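Local structure of glutathione S-transferase (Pseudomonas protegens, 4IKH) at residues A17-W22 against P46-R51; Y115-W120 against Y181-I186; A187-I192 against R215-F220. The protein binds glutathione and probably transfers it to electrophilic substrates, as expected of a dimeric member of the glutathione transferase superfamily. One frame throughout, in Å; residues are numbered along the deposited sequence.

Interaction 1: A17-W22 against P46-R51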
loop_
_atom_site.group_PDB
_atom_site.type_symbol
_atom_site.label_atom_id
_atom_site.label_comp_id
_atom_site.label_asym_id
_atom_site.label_seq_id
_atom_site.Cartn_x
_atom_site.Cartn_y
_atom_site.Cartn_z
ATOM N N ALA A 17 -4.199 -29.720 0.037
ATOM C CA ALA A 17 -5.496 -29.303 -0.485
ATOM C C ALA A 17 -6.511 -30.444 -0.566
ATOM O O ALA A 17 -6.349 -31.380 -1.355
ATOM C CB ALA A 17 -5.329 -28.638 -1.843
ATOM N N GLN A 18 -7.554 -30.353 0.258
ATOM C CA GLN A 18 -8.697 -31.253 0.165
ATOM C C GLN A 18 -9.382 -30.982 -1.166
ATOM O O GLN A 18 -9.923 -31.889 -1.800
ATOM C CB GLN A 18 -9.687 -30.992 1.304
ATOM C CG GLN A 18 -9.054 -30.788 2.683
ATOM C CD GLN A 18 -8.680 -32.089 3.376
ATOM O OE1 GLN A 18 -9.547 -32.901 3.715
ATOM N NE2 GLN A 18 -7.385 -32.288 3.601
ATOM N N PHE A 19 -9.351 -29.715 -1.573
ATOM C CA PHE A 19 -9.902 -29.278 -2.851
ATOM C C PHE A 19 -8.789 -28.679 -3.711
ATOM O O PHE A 19 -8.627 -27.459 -3.775
ATOM C CB PHE A 19 -11.016 -28.258 -2.622
ATOM C CG PHE A 19 -12.044 -28.706 -1.622
ATOM C CD1 PHE A 19 -13.069 -29.562 -2.000
ATOM C CD2 PHE A 19 -11.987 -28.276 -0.303
ATOM C CE1 PHE A 19 -14.017 -29.979 -1.082
ATOM C CE2 PHE A 19 -12.936 -28.691 0.620
ATOM C CZ PHE A 19 -13.952 -29.543 0.228
ATOM N N PRO A 20 -8.019 -29.548 -4.382
ATOM C CA PRO A 20 -6.810 -29.173 -5.125
ATOM C C PRO A 20 -7.096 -28.497 -6.470
ATOM O O PRO A 20 -6.197 -28.383 -7.311
ATOM C CB PRO A 20 -6.109 -30.518 -5.339
ATOM C CG PRO A 20 -7.214 -31.503 -5.378
ATOM C CD PRO A 20 -8.268 -30.999 -4.427
ATOM N N GLU A 21 -8.330 -28.045 -6.659
ATOM C CA GLU A 21 -8.723 -27.369 -7.887
ATOM C C GLU A 21 -9.178 -25.954 -7.567
ATOM O O GLU A 21 -9.293 -25.108 -8.456
ATOM C CB GLU A 21 -9.853 -28.138 -8.571
ATOM C CG GLU A 21 -9.445 -29.504 -9.095
ATOM C CD GLU A 21 -8.913 -29.446 -10.515
ATOM O OE1 GLU A 21 -9.484 -28.696 -11.334
ATOM O OE2 GLU A 21 -7.926 -30.151 -10.812
ATOM N N TRP A 22 -9.434 -25.711 -6.286
ATOM C CA TRP A 22 -9.879 -24.402 -5.824
ATOM C C TRP A 22 -8.718 -23.569 -5.299
ATOM O O TRP A 22 -7.662 -24.098 -4.931
ATOM C CB TRP A 22 -10.921 -24.543 -4.714
ATOM C CG TRP A 22 -12.221 -25.170 -5.143
ATOM C CD1 TRP A 22 -12.637 -25.423 -6.422
ATOM C CD2 TRP A 22 -13.270 -25.626 -4.283
ATOM N NE1 TRP A 22 -13.881 -26.012 -6.405
ATOM C CE2 TRP A 22 -14.291 -26.145 -5.103
ATOM C CE3 TRP A 22 -13.444 -25.645 -2.895
ATOM C CZ2 TRP A 22 -15.477 -26.670 -4.579
ATOM C CZ3 TRP A 22 -14.620 -26.175 -2.378
ATOM C CH2 TRP A 22 -15.617 -26.683 -3.218
ATOM N N PRO A 46 -15.028 -20.396 -5.709
ATOM C CA PRO A 46 -14.766 -21.502 -4.784
ATOM C C PRO A 46 -13.333 -21.435 -4.270
ATOM O O PRO A 46 -12.413 -21.127 -5.040
ATOM C CB PRO A 46 -14.965 -22.742 -5.661
ATOM C CG PRO A 46 -14.697 -22.269 -7.050
ATOM C CD PRO A 46 -15.194 -20.855 -7.099
ATOM N N TYR A 47 -13.154 -21.697 -2.979
ATOM C CA TYR A 47 -11.831 -21.657 -2.377
ATOM C C TYR A 47 -11.757 -22.549 -1.145
ATOM O O TYR A 47 -12.783 -22.947 -0.590
ATOM C CB TYR A 47 -11.449 -20.218 -2.003
ATOM C CG TYR A 47 -12.183 -19.671 -0.795
ATOM C CD1 TYR A 47 -13.459 -19.136 -0.920
ATOM C CD2 TYR A 47 -11.597 -19.690 0.472
ATOM C CE1 TYR A 47 -14.135 -18.636 0.173
ATOM C CE2 TYR A 47 -12.269 -19.192 1.578
ATOM C CZ TYR A 47 -13.538 -18.663 1.417
ATOM O OH TYR A 47 -14.227 -18.155 2.494
ATOM N N GLU A 48 -10.531 -22.847 -0.718
ATOM C CA GLU A 48 -10.285 -23.632 0.486
ATOM C C GLU A 48 -9.441 -22.824 1.461
ATOM O O GLU A 48 -8.439 -22.228 1.075
ATOM C CB GLU A 48 -9.566 -24.935 0.137
ATOM C CG GLU A 48 -9.039 -25.693 1.343
ATOM C CD GLU A 48 -8.475 -27.049 0.975
ATOM O OE1 GLU A 48 -8.338 -27.334 -0.238
ATOM O OE2 GLU A 48 -8.176 -27.829 1.904
ATOM N N ALA A 49 -9.838 -22.810 2.729
ATOM C CA ALA A 49 -9.159 -21.972 3.710
ATOM C C ALA A 49 -8.311 -22.764 4.697
ATOM O O ALA A 49 -8.747 -23.778 5.242
ATOM C CB ALA A 49 -10.162 -21.101 4.451
ATOM N N HIS A 50 -7.097 -22.280 4.929
ATOM C CA HIS A 50 -6.200 -22.892 5.892
ATOM C C HIS A 50 -5.778 -21.872 6.934
ATOM O O HIS A 50 -5.275 -20.797 6.598
ATOM C CB HIS A 50 -4.974 -23.458 5.183
ATOM C CG HIS A 50 -5.306 -24.450 4.115
ATOM N ND1 HIS A 50 -5.552 -25.780 4.385
ATOM C CD2 HIS A 50 -5.440 -24.306 2.776
ATOM C CE1 HIS A 50 -5.822 -26.411 3.258
ATOM N NE2 HIS A 50 -5.761 -25.540 2.265
ATOM N N ARG A 51 -5.992 -22.213 8.198
ATOM C CA ARG A 51 -5.616 -21.340 9.297
ATOM C C ARG A 51 -4.112 -21.400 9.555
ATOM O O ARG A 51 -3.563 -22.462 9.859
ATOM C CB ARG A 51 -6.400 -21.725 10.553
ATOM C CG ARG A 51 -6.145 -20.852 11.767
ATOM C CD ARG A 51 -7.085 -21.242 12.898
ATOM N NE ARG A 51 -7.983 -20.155 13.279
ATOM C CZ ARG A 51 -7.790 -19.367 14.331
ATOM N NH1 ARG A 51 -8.658 -18.401 14.609
ATOM N NH2 ARG A 51 -6.730 -19.548 15.109
#

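Interaction 2: Y115-W120 against Y181-I186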
loop_
_atom_site.group_PDB
_atom_site.type_symbol
_atom_site.label_atom_id
_atom_site.label_comp_id
_atom_site.label_asym_id
_atom_site.label_seq_id
_atom_site.Cartn_x
_atom_site.Cartn_y
_atom_site.Cartn_z
ATOM N N TYR A 115 -9.096 3.699 -11.569
ATOM C CA TYR A 115 -7.892 4.264 -10.964
ATOM C C TYR A 115 -8.181 4.988 -9.654
ATOM O O TYR A 115 -7.347 5.005 -8.733
ATOM C CB TYR A 115 -7.153 5.149 -11.975
ATOM C CG TYR A 115 -6.725 4.346 -13.180
ATOM C CD1 TYR A 115 -5.709 3.400 -13.079
ATOM C CD2 TYR A 115 -7.351 4.508 -14.410
ATOM C CE1 TYR A 115 -5.325 2.648 -14.169
ATOM C CE2 TYR A 115 -6.973 3.759 -15.504
ATOM C CZ TYR A 115 -5.953 2.835 -15.377
ATOM O OH TYR A 115 -5.568 2.084 -16.460
ATOM N N GLU A 116 -9.372 5.566 -9.561
ATOM C CA GLU A 116 -9.832 6.139 -8.302
ATOM C C GLU A 116 -10.080 5.064 -7.255
ATOM O O GLU A 116 -9.865 5.290 -6.065
ATOM C CB GLU A 116 -11.099 6.965 -8.523
ATOM C CG GLU A 116 -10.822 8.250 -9.277
ATOM C CD GLU A 116 -12.078 8.915 -9.787
ATOM O OE1 GLU A 116 -13.168 8.306 -9.679
ATOM O OE2 GLU A 116 -11.963 10.045 -10.302
ATOM N N THR A 117 -10.545 3.897 -7.686
ATOM C CA THR A 117 -10.701 2.787 -6.749
ATOM C C THR A 117 -9.333 2.307 -6.239
ATOM O O THR A 117 -9.148 2.110 -5.034
ATOM C CB THR A 117 -11.456 1.620 -7.387
ATOM O OG1 THR A 117 -12.675 2.104 -7.959
ATOM C CG2 THR A 117 -11.782 0.569 -6.343
ATOM N N ILE A 118 -8.375 2.118 -7.150
ATOM C CA ILE A 118 -7.031 1.711 -6.746
ATOM C C ILE A 118 -6.432 2.780 -5.831
ATOM O O ILE A 118 -5.731 2.471 -4.868
ATOM C CB ILE A 118 -6.114 1.435 -7.983
ATOM C CG1 ILE A 118 -6.662 0.252 -8.783
ATOM C CG2 ILE A 118 -4.676 1.123 -7.549
ATOM C CD1 ILE A 118 -6.103 0.138 -10.178
ATOM N N GLN A 119 -6.724 4.044 -6.134
ATOM C CA GLN A 119 -6.253 5.172 -5.317
ATOM C C GLN A 119 -6.705 5.070 -3.857
ATOM O O GLN A 119 -5.918 5.313 -2.927
ATOM C CB GLN A 119 -6.766 6.484 -5.931
ATOM C CG GLN A 119 -6.850 7.666 -4.971
ATOM C CD GLN A 119 -7.562 8.865 -5.594
ATOM O OE1 GLN A 119 -6.933 9.715 -6.221
ATOM N NE2 GLN A 119 -8.885 8.943 -5.402
ATOM N N TRP A 120 -7.974 4.724 -3.652
ATOM C CA TRP A 120 -8.487 4.562 -2.290
ATOM C C TRP A 120 -7.963 3.270 -1.671
ATOM O O TRP A 120 -7.762 3.198 -0.459
ATOM C CB TRP A 120 -10.030 4.651 -2.257
ATOM C CG TRP A 120 -10.467 6.083 -2.396
ATOM C CD1 TRP A 120 -11.008 6.678 -3.494
ATOM C CD2 TRP A 120 -10.293 7.117 -1.422
ATOM N NE1 TRP A 120 -11.221 8.017 -3.247
ATOM C CE2 TRP A 120 -10.776 8.310 -1.986
ATOM C CE3 TRP A 120 -9.778 7.145 -0.123
ATOM C CZ2 TRP A 120 -10.764 9.520 -1.294
ATOM C CZ3 TRP A 120 -9.772 8.348 0.565
ATOM C CH2 TRP A 120 -10.259 9.517 -0.021
ATOM N N TYR A 181 -20.318 -0.527 -4.518
ATOM C CA TYR A 181 -19.503 -1.226 -3.522
ATOM C C TYR A 181 -18.261 -1.817 -4.203
ATOM O O TYR A 181 -18.392 -2.570 -5.166
ATOM C CB TYR A 181 -20.359 -2.340 -2.937
ATOM C CG TYR A 181 -19.711 -3.314 -1.973
ATOM C CD1 TYR A 181 -19.271 -2.907 -0.720
ATOM C CD2 TYR A 181 -19.622 -4.666 -2.290
ATOM C CE1 TYR A 181 -18.714 -3.818 0.180
ATOM C CE2 TYR A 181 -19.073 -5.579 -1.405
ATOM C CZ TYR A 181 -18.625 -5.153 -0.174
ATOM O OH TYR A 181 -18.097 -6.071 0.706
ATOM N N THR A 182 -17.058 -1.490 -3.724
ATOM C CA THR A 182 -15.846 -1.943 -4.437
ATOM C C THR A 182 -14.796 -2.599 -3.536
ATOM O O THR A 182 -14.976 -2.683 -2.320
ATOM C CB THR A 182 -15.161 -0.788 -5.214
ATOM O OG1 THR A 182 -14.635 0.173 -4.288
ATOM C CG2 THR A 182 -16.131 -0.098 -6.171
ATOM N N ILE A 183 -13.692 -3.055 -4.129
ATOM C CA ILE A 183 -12.585 -3.595 -3.329
ATOM C C ILE A 183 -12.045 -2.582 -2.322
ATOM O O ILE A 183 -11.473 -2.961 -1.308
ATOM C CB ILE A 183 -11.402 -4.166 -4.192
ATOM C CG1 ILE A 183 -10.896 -3.154 -5.229
ATOM C CG2 ILE A 183 -11.803 -5.473 -4.861
ATOM C CD1 ILE A 183 -9.576 -3.623 -5.927
ATOM N N ALA A 184 -12.232 -1.293 -2.589
ATOM C CA ALA A 184 -11.813 -0.262 -1.635
ATOM C C ALA A 184 -12.532 -0.406 -0.291
ATOM O O ALA A 184 -11.918 -0.228 0.773
ATOM C CB ALA A 184 -12.030 1.130 -2.215
ATOM N N ASP A 185 -13.834 -0.710 -0.328
ATOM C CA ASP A 185 -14.583 -0.907 0.910
ATOM C C ASP A 185 -14.107 -2.163 1.614
ATOM O O ASP A 185 -13.909 -2.174 2.829
ATOM C CB ASP A 185 -16.084 -1.001 0.612
ATOM C CG ASP A 185 -16.575 0.191 -0.157
ATOM O OD1 ASP A 185 -16.587 1.293 0.432
ATOM O OD2 ASP A 185 -16.902 0.044 -1.353
ATOM N N ILE A 186 -13.902 -3.218 0.831
ATOM C CA ILE A 186 -13.485 -4.508 1.363
ATOM C C ILE A 186 -12.122 -4.413 2.051
ATOM O O ILE A 186 -11.867 -5.101 3.039
ATOM C CB ILE A 186 -13.460 -5.562 0.238
ATOM C CG1 ILE A 186 -14.875 -5.768 -0.302
ATOM C CG2 ILE A 186 -12.880 -6.879 0.721
ATOM C CD1 ILE A 186 -14.964 -6.785 -1.422
#

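Interaction 3: A187-I192 against R215-F220. With GSH (glutathione), chain D.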
loop_
_atom_site.group_PDB
_atom_site.type_symbol
_atom_site.label_atom_id
_atom_site.label_comp_id
_atom_site.label_asym_id
_atom_site.label_seq_id
_atom_site.Cartn_x
_atom_site.Cartn_y
_atom_site.Cartn_z
ATOM N N ALA A 187 -11.254 -3.543 1.540
ATOM C CA ALA A 187 -9.933 -3.344 2.140
ATOM C C ALA A 187 -9.979 -2.437 3.372
ATOM O O ALA A 187 -9.199 -2.605 4.317
ATOM C CB ALA A 187 -8.967 -2.784 1.105
ATOM N N THR A 188 -10.897 -1.476 3.369
ATOM C CA THR A 188 -10.891 -0.435 4.395
ATOM C C THR A 188 -11.649 -0.810 5.672
ATOM O O THR A 188 -11.100 -0.712 6.769
ATOM C CB THR A 188 -11.402 0.906 3.812
ATOM O OG1 THR A 188 -10.606 1.258 2.668
ATOM C CG2 THR A 188 -11.314 2.019 4.847
ATOM N N PHE A 189 -12.906 -1.228 5.545
ATOM C CA PHE A 189 -13.733 -1.440 6.740
ATOM C C PHE A 189 -13.349 -2.562 7.736
ATOM O O PHE A 189 -13.621 -2.426 8.925
ATOM C CB PHE A 189 -15.229 -1.403 6.379
ATOM C CG PHE A 189 -15.631 -0.081 5.807
ATOM C CD1 PHE A 189 -15.841 0.999 6.650
ATOM C CD2 PHE A 189 -15.698 0.114 4.434
ATOM C CE1 PHE A 189 -16.150 2.238 6.139
ATOM C CE2 PHE A 189 -16.001 1.346 3.918
ATOM C CZ PHE A 189 -16.229 2.412 4.774
ATOM N N PRO A 190 -12.697 -3.650 7.276
ATOM C CA PRO A 190 -12.223 -4.610 8.281
ATOM C C PRO A 190 -11.222 -3.985 9.249
ATOM O O PRO A 190 -11.135 -4.420 10.404
ATOM C CB PRO A 190 -11.508 -5.663 7.434
ATOM C CG PRO A 190 -12.240 -5.640 6.147
ATOM C CD PRO A 190 -12.539 -4.182 5.910
ATOM N N TRP A 191 -10.475 -2.982 8.788
ATOM C CA TRP A 191 -9.521 -2.293 9.660
ATOM C C TRP A 191 -10.199 -1.327 10.634
ATOM O O TRP A 191 -9.794 -1.219 11.791
ATOM C CB TRP A 191 -8.469 -1.554 8.839
ATOM C CG TRP A 191 -7.198 -2.356 8.664
ATOM C CD1 TRP A 191 -6.765 -2.985 7.528
ATOM C CD2 TRP A 191 -6.218 -2.628 9.672
ATOM N NE1 TRP A 191 -5.565 -3.622 7.768
ATOM C CE2 TRP A 191 -5.208 -3.415 9.075
ATOM C CE3 TRP A 191 -6.092 -2.278 11.021
ATOM C CZ2 TRP A 191 -4.091 -3.859 9.783
ATOM C CZ3 TRP A 191 -4.984 -2.715 11.720
ATOM C CH2 TRP A 191 -3.993 -3.496 11.098
ATOM N N ILE A 192 -11.219 -0.611 10.162
ATOM C CA ILE A 192 -11.963 0.287 11.038
ATOM C C ILE A 192 -12.657 -0.537 12.107
ATOM O O ILE A 192 -12.616 -0.192 13.292
ATOM C CB ILE A 192 -12.947 1.153 10.248
ATOM C CG1 ILE A 192 -12.158 1.996 9.237
ATOM C CG2 ILE A 192 -13.728 2.067 11.184
ATOM C CD1 ILE A 192 -12.999 2.522 8.121
ATOM N N ARG A 215 -21.479 4.960 9.611
ATOM C CA ARG A 215 -22.595 4.585 8.745
ATOM C C ARG A 215 -22.199 3.475 7.768
ATOM O O ARG A 215 -22.859 2.432 7.705
ATOM C CB ARG A 215 -23.140 5.794 7.976
ATOM C CG ARG A 215 -24.136 5.415 6.882
ATOM C CD ARG A 215 -24.655 6.627 6.102
ATOM N NE ARG A 215 -23.568 7.478 5.607
ATOM C CZ ARG A 215 -23.005 7.356 4.407
ATOM N NH1 ARG A 215 -23.423 6.414 3.564
ATOM N NH2 ARG A 215 -22.023 8.180 4.043
ATOM N N VAL A 216 -21.113 3.687 7.021
ATOM C CA VAL A 216 -20.739 2.743 5.979
ATOM C C VAL A 216 -20.224 1.430 6.588
ATOM O O VAL A 216 -20.486 0.351 6.064
ATOM C CB VAL A 216 -19.711 3.356 5.000
ATOM C CG1 VAL A 216 -19.424 2.396 3.848
ATOM C CG2 VAL A 216 -20.234 4.686 4.458
ATOM N N LEU A 217 -19.515 1.531 7.707
ATOM C CA LEU A 217 -19.085 0.352 8.459
ATOM C C LEU A 217 -20.288 -0.488 8.878
ATOM O O LEU A 217 -20.269 -1.717 8.743
ATOM C CB LEU A 217 -18.306 0.761 9.707
ATOM C CG LEU A 217 -17.882 -0.401 10.618
ATOM C CD1 LEU A 217 -16.798 -1.235 9.943
ATOM C CD2 LEU A 217 -17.391 0.093 11.961
ATOM N N ALA A 218 -21.333 0.176 9.386
ATOM C CA ALA A 218 -22.537 -0.531 9.785
ATOM C C ALA A 218 -23.113 -1.282 8.589
ATOM O O ALA A 218 -23.539 -2.432 8.717
ATOM C CB ALA A 218 -23.580 0.437 10.381
ATOM N N LYS A 219 -23.111 -0.639 7.424
ATOM C CA LYS A 219 -23.662 -1.259 6.221
ATOM C C LYS A 219 -22.808 -2.434 5.760
ATOM O O LYS A 219 -23.324 -3.429 5.246
ATOM C CB LYS A 219 -23.762 -0.232 5.096
ATOM C CG LYS A 219 -25.159 0.127 4.698
ATOM C CD LYS A 219 -25.172 1.451 3.969
ATOM C CE LYS A 219 -24.379 1.396 2.695
ATOM N NZ LYS A 219 -24.264 2.769 2.135
ATOM N N PHE A 220 -21.499 -2.299 5.945
ATOM C CA PHE A 220 -20.528 -3.319 5.568
ATOM C C PHE A 220 -20.724 -4.640 6.320
ATOM O O PHE A 220 -20.812 -5.705 5.706
ATOM C CB PHE A 220 -19.118 -2.774 5.825
ATOM C CG PHE A 220 -18.014 -3.687 5.388
ATOM C CD1 PHE A 220 -17.753 -3.888 4.039
ATOM C CD2 PHE A 220 -17.203 -4.314 6.326
ATOM C CE1 PHE A 220 -16.703 -4.725 3.632
ATOM C CE2 PHE A 220 -16.163 -5.148 5.929
ATOM C CZ PHE A 220 -15.920 -5.354 4.576
HETATM N N1 GSH D . 4.344 -8.550 15.396
HETATM C CA1 GSH D . 4.492 -7.596 14.362
HETATM C C1 GSH D . 4.401 -6.207 14.913
HETATM O O11 GSH D . 4.594 -5.995 16.149
HETATM O O12 GSH D . 4.132 -5.235 14.142
HETATM C CB1 GSH D . 3.407 -7.808 13.361
HETATM C CG1 GSH D . 2.019 -7.679 14.002
HETATM C CD1 GSH D . 1.073 -7.444 12.846
HETATM O OE1 GSH D . 1.310 -8.000 11.792
HETATM N N2 GSH D . -0.084 -6.548 12.966
HETATM C CA2 GSH D . -0.940 -6.344 11.831
HETATM C C2 GSH D . -0.589 -5.021 11.159
HETATM O O2 GSH D . -0.262 -4.041 11.851
HETATM C CB2 GSH D . -2.372 -6.314 12.260
HETATM S SG2 GSH D . -2.873 -7.881 12.914
HETATM N N3 GSH D . -0.622 -4.853 9.709
HETATM C CA3 GSH D . -0.274 -3.548 9.145
HETATM C C3 GSH D . -0.830 -3.348 7.764
HETATM O O31 GSH D . -1.814 -4.006 7.352
HETATM O O32 GSH D . -0.315 -2.508 6.992
#

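Interaction 1: A17-W22 against P46-R51
At the outer strand of the thioredoxin-like sheet, the carboxylate of Glu-48 gathers up the loop before the first strand while Pro-46 lies against Trp-22. Two successive backbone N-H groups meet the acid. Glu-48 OE2 accepts a hydrogen bond from Gln-18 N (3.1 Å) through its syn lone pair. Phe-19 N donates a second hydrogen bond to Glu-48 OE1, 2.9 Å long, from above the carboxylate plane, about 40° out of it. The Glu-48 side chain reaches this far because CG is anti to the backbone N (chi1 169°) and the chain runs on extended. OE1 also accepts from Gln-24 NE2, which, with the paired N-H groups, should help fix the rotation of the group and would probably favour the charged form. Gln-18 CG packs beside Glu-48 OE2 at 3.2 Å, and OE1 sits at the edge of the Phe-19 ring, whose plane stands 76° from the carboxylate.

Strand 23-27, helix 31-43 and strand 47-51 make up a beta-alpha-beta unit with the two strands parallel and adjacent, so the acid ties the lead-in of the first strand to the second. Glu-48 adds backbone hydrogen bonds to Ile-23 and Leu-25. Further along the loop, the Trp-22 indole is clasped on both faces. Pro-46 CB makes a CH-pi contact 3.4 Å from the centroid of its five-membered ring, and Phe-19 CB covers the opposite face. Tyr-47 O approaches the six-membered ring at 3.6 Å from Trp-22 CE3.

Interaction 2: Y115-W120 against Y181-I186
Thr-117 of helix 111-140 and Thr-182 meet tip to tip, the methyl CG2 of Thr-117 standing 3.5 Å from Thr-182 OG1, at the capping box that opens helix 183-196, a feature familiar in glutathione transferases. The same methyl reaches Ile-183 CG1 at 4.0 Å, because CG2 is anti to the backbone N of Thr-117 while its hydroxyl turns back to Ala-113 O in its own helix. One turn on, Trp-120 CB touches Ala-184 CB, also at 4.0 Å. With only the methyl of Ala-184 on one side and the indole of Trp-120 leading off elsewhere, the backbones come close: the CA atoms of Trp-120 and Ala-184 are 5.9 Å apart. No hydrogen bond crosses, and every residue that touches is buried.

Behind this shell, the cap positions Thr-182. With OG1 set between the backbone N and the carbonyl carbon (chi1 67°), its hydroxyl can accept from Ala-184 N. An alanine here is likely to strip that N-H of its capping acceptor and open a small gap against the Thr-117 methyl. Farther out, the Trp-120 ring meets Phe-90 of the second subunit edge-to-face, so helix 111-140 also serves the dimer interface. Asp-185, anchored by OD1 to Ile-176 N, completes the box: its OD2 takes the N-H of Thr-182 almost end-on, at 2.8 Å between N and OD2 and 178° at the hydrogen.

Interaction 3: A187-I192 against R215-F220
The ring of Phe-189 carries the backbone carbon of Val-216 over one face, offset toward the rim, while its far end presses on the Val-216 side chain, CZ to CG1 3.3 Å. The Phe-220 ring in turn receives Phe-189 CB over one face, a CH-pi contact 3.8 Å from the centroid. The two rings themselves lie oblique to each other, with planes at 39°; it is the methylene that sits over the Phe-220 face. Phe-220 is carried there because its CG is anti to the backbone N (chi1 -176°), and Pro-190 CD lies 3.8 Å from its CE2, the proline crossing the ring at about a right angle. Leu-217 covers the flank: its CD1 packs 3.5 Å from Phe-189 O, and CD2 meets Ile-192 CG2.

A third flat group, Trp-191, leaves its helix on the side away from helix 211-220 and belongs to the glutathione pocket. Glutathione C2 lies at the indole edge, in its plane, and the carboxylate oxygen O31 is 3.3 Å from Trp-191 CZ2. The indole NE1 donates to Asn-32 OD1, while Asn-32 ND2 of the same chain and Arg-154 NH1 of the second subunit hydrogen-bond to the ligand itself.

Helix 183-196 is kinked at Pro-190, which has no N-H to give; the axes of segments 187-192 and 215-220 cross at -100°, 9.9 Å apart at closest approach. Leu-166 and Leu-170 of helix 150-170 close in beside Ile-192, Phe-189 and Val-216, and helix 31-43 of the thioredoxin-like domain contributes Val-34 against Pro-190 and Ile-38 against Phe-220.

Interactions 2 and 3 are successive uses of one helix, 183-196: its capped start packs on helix 111-140 and its later turns on helix 211-220. Their centres are 13 Å apart and they touch, Tyr-181 OH lying 3.5 Å from Phe-220 CE1. Interaction 1 stands apart in the thioredoxin-like domain, its centre 27 Å from either of the others, and lies away from the glutathione sites. Ligand proximity grows toward interaction 3: the Trp-120 side chain is about 11 Å from a bound glutathione, whereas Trp-191 touches one, and the Pro-190 side chain lies about 7 Å from that of Asn-32, a glutathione-binding residue of the thioredoxin-like domain.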